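Local coordinates for protein (CD58) (Homo sapiens, PDB 1CCZ) that binds the T-cell adhesion receptor CD2, acting as a cell-surface glycoprotein built from immunoglobulin domains, at residues 47-50 and 51-55; 65-68 and 69-73; 124-128 and 129-133. All blocks are in the same frame, centred on the assembly; numbering follows the deposited sequence. Where two conformers were deposited one is given.

Overall arrangement
The three contacts lie in series along the chain, and none nests within or crosses another. In the N-terminal immunoglobulin domain, contact 1 (47-50 with 51-55) closes the connection from strand 42-45 to strand 53-55. Contact 2 (65-68 with 69-73) then closes the loop between strands 62-64 and 73-78. Their centres are 11 Å apart, and they are joined by a salt bridge, Arg52 NH1 to Asp71 OD2 at 2.7 Å, so two loops separated by strands 53-55 and 62-64 are tied together at one end of the domain. Contact 3 (124-128 with 129-133) is the hairpin of strands 121-126 and 129-134 in the C2-set domain. It touches neither of the others, its nearest atom being about 21 Å from contact 2.

Contact 1 of 3, residues 47-50 and 51-55; sequences SSFK and NRVYL
A type II beta turn from Phe49 to Arg52 leads the chain into strand 53-55 (strand D of the first immunoglobulin domain). Its closing bond runs from Arg52 N to Phe49 O at 3.0 Å. Lys50 and Asn51 occupy the two corners; Asn51 has the positive phi that the third position of such a turn requires.

The side chain of Arg52 doubles back over Ser48 and over Phe49, the first residue of the turn. Its CG sits between the backbone N and the carbonyl carbon (chi1 58°), and from there the chain runs extended to NE, which carries the flat end group past the Ser48 carbonyl. Arg52 NE donates to Ser48 O in a short, nearly straight bond of 2.6 Å, with 169° at the hydrogen. Ser48 O lies at the guanidinium edge, in its plane, whereas the donor stands above the carbonyl plane of Ser48.

One face of the same guanidinium rests on the Phe49 ring. The two planes are 13° apart and the centres 4.5 Å, so this is an off-centre cation-pi stack. Arg52 NH2 lies over the ring near its rim, 3.6 Å from Phe49 CE1. Near the plane of that ring, at its edge, comes Val53 CG1, 3.5 Å from Phe49 CB and equally close to Phe49 CD1; the two side chains cross at about a right angle.

With NE bound to Ser48 and one face against Phe49, the rotation of the guanidinium is fixed, and NH1 is directed to Tyr65 O and, outside this turn, to Asp71 OD2 in a salt bridge. Phe49 itself is buried against Ile64 and Val35. An arginine at the start of strand D, reaching an aspartate of the E-F loop, is characteristic of V-set immunoglobulin domains.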
loop_
_atom_site.group_PDB
_atom_site.type_symbol
_atom_site.label_atom_id
_atom_site.label_comp_id
_atom_site.label_asym_id
_atom_site.label_seq_id
_atom_site.Cartn_x
_atom_site.Cartn_y
_atom_site.Cartn_z
ATOM N N SER A 47 -8.493 0.411 -22.579
ATOM C CA SER A 47 -8.652 1.652 -21.839
ATOM C C SER A 47 -7.364 2.216 -21.277
ATOM O O SER A 47 -6.361 2.320 -21.984
ATOM C CB SER A 47 -9.662 1.438 -20.719
ATOM O OG SER A 47 -10.707 0.600 -21.170
ATOM N N SER A 48 -7.396 2.574 -19.994
ATOM C CA SER A 48 -6.238 3.158 -19.323
ATOM C C SER A 48 -5.040 2.231 -19.226
ATOM O O SER A 48 -3.945 2.670 -18.875
ATOM C CB SER A 48 -6.611 3.609 -17.907
ATOM O OG SER A 48 -7.346 2.602 -17.239
ATOM N N PHE A 49 -5.221 0.953 -19.543
ATOM C CA PHE A 49 -4.097 0.046 -19.424
ATOM C C PHE A 49 -3.231 -0.107 -20.664
ATOM O O PHE A 49 -2.174 -0.732 -20.604
ATOM C CB PHE A 49 -4.600 -1.302 -18.915
ATOM C CG PHE A 49 -5.209 -1.212 -17.553
ATOM C CD1 PHE A 49 -4.409 -1.298 -16.416
ATOM C CD2 PHE A 49 -6.575 -0.973 -17.398
ATOM C CE1 PHE A 49 -4.965 -1.139 -15.142
ATOM C CE2 PHE A 49 -7.140 -0.813 -16.136
ATOM C CZ PHE A 49 -6.327 -0.896 -15.001
ATOM N N LYS A 50 -3.660 0.466 -21.787
ATOM C CA LYS A 50 -2.856 0.377 -23.003
ATOM C C LYS A 50 -1.525 1.028 -22.721
ATOM O O LYS A 50 -1.471 2.101 -22.138
ATOM C CB LYS A 50 -3.522 1.120 -24.152
ATOM C CG LYS A 50 -4.442 0.273 -24.982
ATOM C CD LYS A 50 -5.833 0.871 -25.006
ATOM C CE LYS A 50 -6.158 1.436 -26.363
ATOM N NZ LYS A 50 -6.251 0.330 -27.344
ATOM N N ASN A 51 -0.446 0.370 -23.104
ATOM C CA ASN A 51 0.880 0.925 -22.906
ATOM C C ASN A 51 1.408 0.876 -21.480
ATOM O O ASN A 51 2.500 1.376 -21.223
ATOM C CB ASN A 51 0.928 2.371 -23.421
ATOM C CG ASN A 51 0.630 2.471 -24.918
ATOM O OD1 ASN A 51 1.266 1.795 -25.731
ATOM N ND2 ASN A 51 -0.340 3.314 -25.285
ATOM N N ARG A 52 0.659 0.295 -20.544
ATOM C CA ARG A 52 1.192 0.206 -19.192
ATOM C C ARG A 52 0.932 -1.086 -18.446
ATOM O O ARG A 52 0.843 -1.084 -17.220
ATOM C CB ARG A 52 0.750 1.389 -18.337
ATOM C CG ARG A 52 -0.720 1.570 -18.204
ATOM C CD ARG A 52 -1.003 2.430 -17.013
ATOM N NE ARG A 52 -2.430 2.480 -16.731
ATOM C CZ ARG A 52 -2.951 2.316 -15.523
ATOM N NH1 ARG A 52 -2.151 2.091 -14.494
ATOM N NH2 ARG A 52 -4.261 2.388 -15.347
ATOM N N VAL A 53 0.802 -2.185 -19.186
ATOM C CA VAL A 53 0.633 -3.505 -18.578
ATOM C C VAL A 53 1.509 -4.507 -19.341
ATOM O O VAL A 53 1.840 -4.298 -20.506
ATOM C CB VAL A 53 -0.850 -4.023 -18.618
ATOM C CG1 VAL A 53 -1.771 -3.082 -17.877
ATOM C CG2 VAL A 53 -1.310 -4.192 -20.043
ATOM N N TYR A 54 1.933 -5.565 -18.670
ATOM C CA TYR A 54 2.686 -6.607 -19.334
ATOM C C TYR A 54 2.028 -7.926 -18.921
ATOM O O TYR A 54 1.777 -8.172 -17.741
ATOM C CB TYR A 54 4.139 -6.624 -18.924
ATOM C CG TYR A 54 4.781 -7.949 -19.285
ATOM C CD1 TYR A 54 4.937 -8.325 -20.624
ATOM C CD2 TYR A 54 5.203 -8.848 -18.293
ATOM C CE1 TYR A 54 5.490 -9.552 -20.964
ATOM C CE2 TYR A 54 5.754 -10.071 -18.624
ATOM C CZ TYR A 54 5.894 -10.414 -19.965
ATOM O OH TYR A 54 6.436 -11.624 -20.305
ATOM N N LEU A 55 1.758 -8.785 -19.892
ATOM C CA LEU A 55 1.097 -10.048 -19.612
ATOM C C LEU A 55 1.999 -11.237 -19.899
ATOM O O LEU A 55 2.362 -11.487 -21.055
ATOM C CB LEU A 55 -0.170 -10.133 -20.466
ATOM C CG LEU A 55 -1.206 -11.228 -20.226
ATOM C CD1 LEU A 55 -1.373 -11.502 -18.734
ATOM C CD2 LEU A 55 -2.521 -10.770 -20.832
#

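Contact 2 of 3, residues 65-68 and 69-73; sequences YNLT and SSDED. With NAG (2-acetamido-2-deoxy-beta-D-glucopyranose), chain C.
Thr68 lays its methyl group against the carboxylate of Asp71, with CG2 3.2 Å from Asp71 OD2, and the two side chains cross at about a right angle. The methyl occupies the position between the backbone N and the carbonyl carbon, while chi1 of 165° sets OG1 opposite the backbone N, beside the carbonyl carbon, and both branches come near Ser70 OG. There Thr68 OG1 and Ser70 OG share a hydrogen bond of 3.3 Å in which either hydroxyl could be the donor.

Two hydrogen bonds join Thr68 and Asp71. Thr68 N donates to Asp71 OD2 at 3.0 Å, reaching it from above the carboxylate plane, 51° out of it. In return Asp71 N donates to Thr68 O at 2.8 Å. The first holds the carboxylate at the start of the 3-10 segment 69-71, the second closes the backbone. Leu67 packs beside it, CD2 3.6 Å from Asp71 OD2, so an apolar branch shields part of a buried charge.

This is the E-F loop of a V-set immunoglobulin domain. Asp71 OD2 also takes the salt bridge from Arg52 NH1, and the main-chain Asp71 O accepts from Tyr75 OH, four residues on, the bond that defines the tyrosine corner of immunoglobulin folds. OD2 thus serves a main-chain N-H and a guanidinium together, which would be expected to favour the ionised carboxylate.

Thr68 is also the third residue of the sequon Asn66-Leu67-Thr68. Asn66 ND2 is bonded covalently to C1 of an N-acetylglucosamine at 1.4 Å, while Asn66 OD1 lies 3.3 Å from the acetamido N2 of that sugar. The Asn66 side chain touches Tyr10 of a neighbouring loop, and Leu67 lies on Leu90 of strand 86-93.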
loop_
_atom_site.group_PDB
_atom_site.type_symbol
_atom_site.label_atom_id
_atom_site.label_comp_id
_atom_site.label_asym_id
_atom_site.label_seq_id
_atom_site.Cartn_x
_atom_site.Cartn_y
_atom_site.Cartn_z
ATOM N N TYR A 65 1.866 -1.091 -14.678
ATOM C CA TYR A 65 2.851 -0.049 -14.405
ATOM C C TYR A 65 2.187 1.284 -14.147
ATOM O O TYR A 65 1.014 1.491 -14.479
ATOM C CB TYR A 65 3.826 0.095 -15.581
ATOM C CG TYR A 65 4.581 -1.173 -15.893
ATOM C CD1 TYR A 65 5.743 -1.504 -15.194
ATOM C CD2 TYR A 65 4.129 -2.052 -16.887
ATOM C CE1 TYR A 65 6.441 -2.679 -15.471
ATOM C CE2 TYR A 65 4.819 -3.234 -17.177
ATOM C CZ TYR A 65 5.968 -3.538 -16.470
ATOM O OH TYR A 65 6.652 -4.692 -16.758
ATOM N N ASN A 66 2.953 2.183 -13.534
ATOM C CA ASN A 66 2.477 3.519 -13.235
ATOM C C ASN A 66 1.096 3.588 -12.575
ATOM O O ASN A 66 0.173 4.234 -13.085
ATOM C CB ASN A 66 2.483 4.336 -14.519
ATOM C CG ASN A 66 2.806 5.778 -14.266
ATOM O OD1 ASN A 66 3.629 6.108 -13.400
ATOM N ND2 ASN A 66 2.148 6.650 -15.017
ATOM N N LEU A 67 0.982 2.942 -11.420
ATOM C CA LEU A 67 -0.267 2.886 -10.676
ATOM C C LEU A 67 -0.863 4.234 -10.338
ATOM O O LEU A 67 -0.146 5.186 -10.054
ATOM C CB LEU A 67 -0.066 2.079 -9.393
ATOM C CG LEU A 67 0.241 0.593 -9.608
ATOM C CD1 LEU A 67 0.602 -0.067 -8.293
ATOM C CD2 LEU A 67 -0.981 -0.081 -10.216
ATOM N N THR A 68 -2.187 4.305 -10.383
ATOM C CA THR A 68 -2.929 5.513 -10.057
ATOM C C THR A 68 -4.046 5.023 -9.148
ATOM O O THR A 68 -4.372 3.838 -9.161
ATOM C CB THR A 68 -3.535 6.200 -11.321
ATOM O OG1 THR A 68 -4.526 7.149 -10.923
ATOM C CG2 THR A 68 -4.201 5.185 -12.229
ATOM N N SER A 69 -4.619 5.920 -8.355
ATOM C CA SER A 69 -5.681 5.554 -7.417
ATOM C C SER A 69 -6.851 4.844 -8.061
ATOM O O SER A 69 -7.442 3.945 -7.459
ATOM C CB SER A 69 -6.208 6.796 -6.697
ATOM O OG SER A 69 -5.573 7.949 -7.212
ATOM N N SER A 70 -7.207 5.257 -9.276
ATOM C CA SER A 70 -8.328 4.643 -9.977
ATOM C C SER A 70 -8.067 3.147 -10.185
ATOM O O SER A 70 -9.003 2.362 -10.362
ATOM C CB SER A 70 -8.555 5.345 -11.316
ATOM O OG SER A 70 -7.331 5.802 -11.865
ATOM N N ASP A 71 -6.792 2.758 -10.135
ATOM C CA ASP A 71 -6.402 1.361 -10.299
ATOM C C ASP A 71 -6.773 0.480 -9.126
ATOM O O ASP A 71 -6.705 -0.745 -9.220
ATOM C CB ASP A 71 -4.906 1.249 -10.518
ATOM C CG ASP A 71 -4.493 1.756 -11.856
ATOM O OD1 ASP A 71 -5.360 1.839 -12.753
ATOM O OD2 ASP A 71 -3.305 2.073 -12.014
ATOM N N GLU A 72 -7.142 1.096 -8.011
ATOM C CA GLU A 72 -7.531 0.325 -6.835
ATOM C C GLU A 72 -8.841 -0.369 -7.163
ATOM O O GLU A 72 -9.847 0.283 -7.455
ATOM C CB GLU A 72 -7.740 1.233 -5.634
ATOM C CG GLU A 72 -8.242 0.479 -4.431
ATOM C CD GLU A 72 -7.940 1.202 -3.140
ATOM O OE1 GLU A 72 -6.838 1.778 -3.024
ATOM O OE2 GLU A 72 -8.807 1.191 -2.244
ATOM N N ASP A 73 -8.845 -1.689 -7.089
ATOM C CA ASP A 73 -10.046 -2.406 -7.465
ATOM C C ASP A 73 -9.807 -3.893 -7.369
ATOM O O ASP A 73 -8.720 -4.347 -7.000
ATOM C CB ASP A 73 -10.374 -2.066 -8.920
ATOM C CG ASP A 73 -11.833 -1.858 -9.155
ATOM O OD1 ASP A 73 -12.645 -2.476 -8.433
ATOM O OD2 ASP A 73 -12.167 -1.073 -10.067
HETATM C C1 NAG C . 2.424 8.068 -14.897
HETATM C C2 NAG C . 3.421 8.505 -16.005
HETATM C C3 NAG C . 3.129 9.948 -16.460
HETATM C C4 NAG C . 2.599 10.826 -15.300
HETATM C C5 NAG C . 1.355 10.202 -14.619
HETATM C C6 NAG C . 0.063 10.910 -14.990
HETATM C C7 NAG C . 5.655 7.548 -16.153
HETATM C C8 NAG C . 7.070 7.485 -15.604
HETATM N N2 NAG C . 4.802 8.381 -15.550
HETATM O O3 NAG C . 2.176 9.930 -17.520
HETATM O O4 NAG C . 3.624 11.033 -14.331
HETATM O O5 NAG C . 1.196 8.813 -14.990
HETATM O O6 NAG C . -1.051 10.296 -14.360
HETATM O O7 NAG C . 5.351 6.846 -17.118
#

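Contact 3 of 3, residues 124-128 and 129-133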
loop_
_atom_site.group_PDB
_atom_site.type_symbol
_atom_site.label_atom_id
_atom_site.label_comp_id
_atom_site.label_asym_id
_atom_site.label_seq_id
_atom_site.Cartn_x
_atom_site.Cartn_y
_atom_site.Cartn_z
ATOM N N LEU A 124 3.707 5.629 18.610
ATOM C CA LEU A 124 4.593 6.390 19.485
ATOM C C LEU A 124 5.369 5.509 20.457
ATOM O O LEU A 124 4.817 4.569 21.044
ATOM C CB LEU A 124 3.789 7.425 20.260
ATOM C CG LEU A 124 4.572 8.430 21.102
ATOM C CD1 LEU A 124 5.370 9.362 20.222
ATOM C CD2 LEU A 124 3.592 9.214 21.958
ATOM N N TYR A 125 6.655 5.823 20.614
ATOM C CA TYR A 125 7.550 5.099 21.521
ATOM C C TYR A 125 8.347 6.062 22.395
ATOM O O TYR A 125 8.638 7.181 21.989
ATOM C CB TYR A 125 8.542 4.249 20.730
ATOM C CG TYR A 125 7.906 3.361 19.697
ATOM C CD1 TYR A 125 7.512 3.870 18.458
ATOM C CD2 TYR A 125 7.726 1.997 19.941
ATOM C CE1 TYR A 125 6.959 3.036 17.474
ATOM C CE2 TYR A 125 7.173 1.153 18.973
ATOM C CZ TYR A 125 6.798 1.681 17.742
ATOM O OH TYR A 125 6.287 0.853 16.776
ATOM N N GLN A 126 8.664 5.645 23.612
ATOM C CA GLN A 126 9.498 6.461 24.496
ATOM C C GLN A 126 10.424 5.419 25.074
ATOM O O GLN A 126 9.984 4.517 25.788
ATOM C CB GLN A 126 8.726 7.141 25.612
ATOM C CG GLN A 126 9.676 7.811 26.591
ATOM C CD GLN A 126 8.978 8.773 27.499
ATOM O OE1 GLN A 126 7.895 8.484 28.001
ATOM N NE2 GLN A 126 9.583 9.933 27.726
ATOM N N GLY A 127 11.705 5.526 24.746
ATOM C CA GLY A 127 12.631 4.518 25.200
ATOM C C GLY A 127 12.298 3.295 24.367
ATOM O O GLY A 127 12.037 3.400 23.161
ATOM N N LYS A 128 12.279 2.134 25.002
ATOM C CA LYS A 128 11.978 0.896 24.296
ATOM C C LYS A 128 10.506 0.496 24.512
ATOM O O LYS A 128 10.127 -0.678 24.411
ATOM C CB LYS A 128 12.929 -0.218 24.793
ATOM C CG LYS A 128 12.535 -0.892 26.140
ATOM C CD LYS A 128 13.693 -1.721 26.752
ATOM C CE LYS A 128 13.516 -3.232 26.549
ATOM N NZ LYS A 128 12.789 -3.890 27.676
ATOM N N GLU A 129 9.669 1.483 24.777
ATOM C CA GLU A 129 8.281 1.205 25.051
ATOM C C GLU A 129 7.312 1.776 24.031
ATOM O O GLU A 129 7.371 2.957 23.736
ATOM C CB GLU A 129 7.959 1.766 26.421
ATOM C CG GLU A 129 6.580 1.490 26.904
ATOM C CD GLU A 129 6.505 1.622 28.398
ATOM O OE1 GLU A 129 7.355 0.989 29.067
ATOM O OE2 GLU A 129 5.617 2.357 28.899
ATOM N N HIS A 130 6.413 0.937 23.519
ATOM C CA HIS A 130 5.399 1.354 22.555
ATOM C C HIS A 130 4.230 1.886 23.375
ATOM O O HIS A 130 3.515 1.110 24.005
ATOM C CB HIS A 130 4.961 0.155 21.719
ATOM C CG HIS A 130 3.790 0.431 20.829
ATOM N ND1 HIS A 130 3.592 1.645 20.214
ATOM C CD2 HIS A 130 2.754 -0.351 20.453
ATOM C CE1 HIS A 130 2.484 1.603 19.498
ATOM N NE2 HIS A 130 1.956 0.402 19.625
ATOM N N LEU A 131 4.033 3.205 23.360
ATOM C CA LEU A 131 2.985 3.863 24.149
ATOM C C LEU A 131 1.589 3.845 23.551
ATOM O O LEU A 131 0.611 3.684 24.270
ATOM C CB LEU A 131 3.377 5.319 24.442
ATOM C CG LEU A 131 4.719 5.548 25.163
ATOM C CD1 LEU A 131 5.029 7.044 25.225
ATOM C CD2 LEU A 131 4.651 4.980 26.564
ATOM N N ARG A 132 1.497 4.058 22.242
ATOM C CA ARG A 132 0.211 4.045 21.560
ATOM C C ARG A 132 0.299 4.065 20.038
ATOM O O ARG A 132 1.349 4.334 19.474
ATOM C CB ARG A 132 -0.701 5.174 22.082
ATOM C CG ARG A 132 -0.308 6.619 21.845
ATOM C CD ARG A 132 -1.495 7.524 22.283
ATOM N NE ARG A 132 -2.727 7.112 21.571
ATOM C CZ ARG A 132 -3.706 7.909 21.127
ATOM N NH1 ARG A 132 -3.693 9.225 21.273
ATOM N NH2 ARG A 132 -4.728 7.367 20.514
ATOM N N SER A 133 -0.805 3.689 19.393
ATOM C CA SER A 133 -0.943 3.658 17.935
ATOM C C SER A 133 -2.316 4.236 17.634
ATOM O O SER A 133 -3.259 4.041 18.398
ATOM C CB SER A 133 -0.888 2.239 17.403
ATOM O OG SER A 133 0.394 1.685 17.597
#
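The Tyr125 and His130 rings meet obliquely, their planes 35° apart and centroids 5.0 Å. His130 ND1 stands over one face of the tyrosine ring, toward its rim, and Tyr125 CE2 approaches His130 CB at 3.7 Å. With CG anti to the backbone N (chi1 172°), the imidazole lies along its own strand toward Ser133, with ND1 turned to Leu124 O, to which it donates at 3.3 Å. Leu131 N donates to the same oxygen at 2.8 Å from the opposite face of the carbonyl plane, so the acceptor is gripped from two sides.

Leu131 and Arg132 both lie opposite Leu124, a classic beta bulge in the C-C' hairpin of the C2-set domain. Within the bulge, Leu124 N also donates to Arg132 O at 2.8 Å. At the other end a type II' turn from Gln126 to Glu129, with Gly127 at its second position, is closed by Glu129 N to Gln126 O at 3.2 Å.

Leu131 CD1 meets Gln126 CB at 3.7 Å, and the Leu131 and Leu124 side chains pass obliquely, CD1 to CD2 at 4.2 Å; both leucines also touch Tyr141. Lys151, from strand 150-156, makes a cation-pi contact with Tyr125.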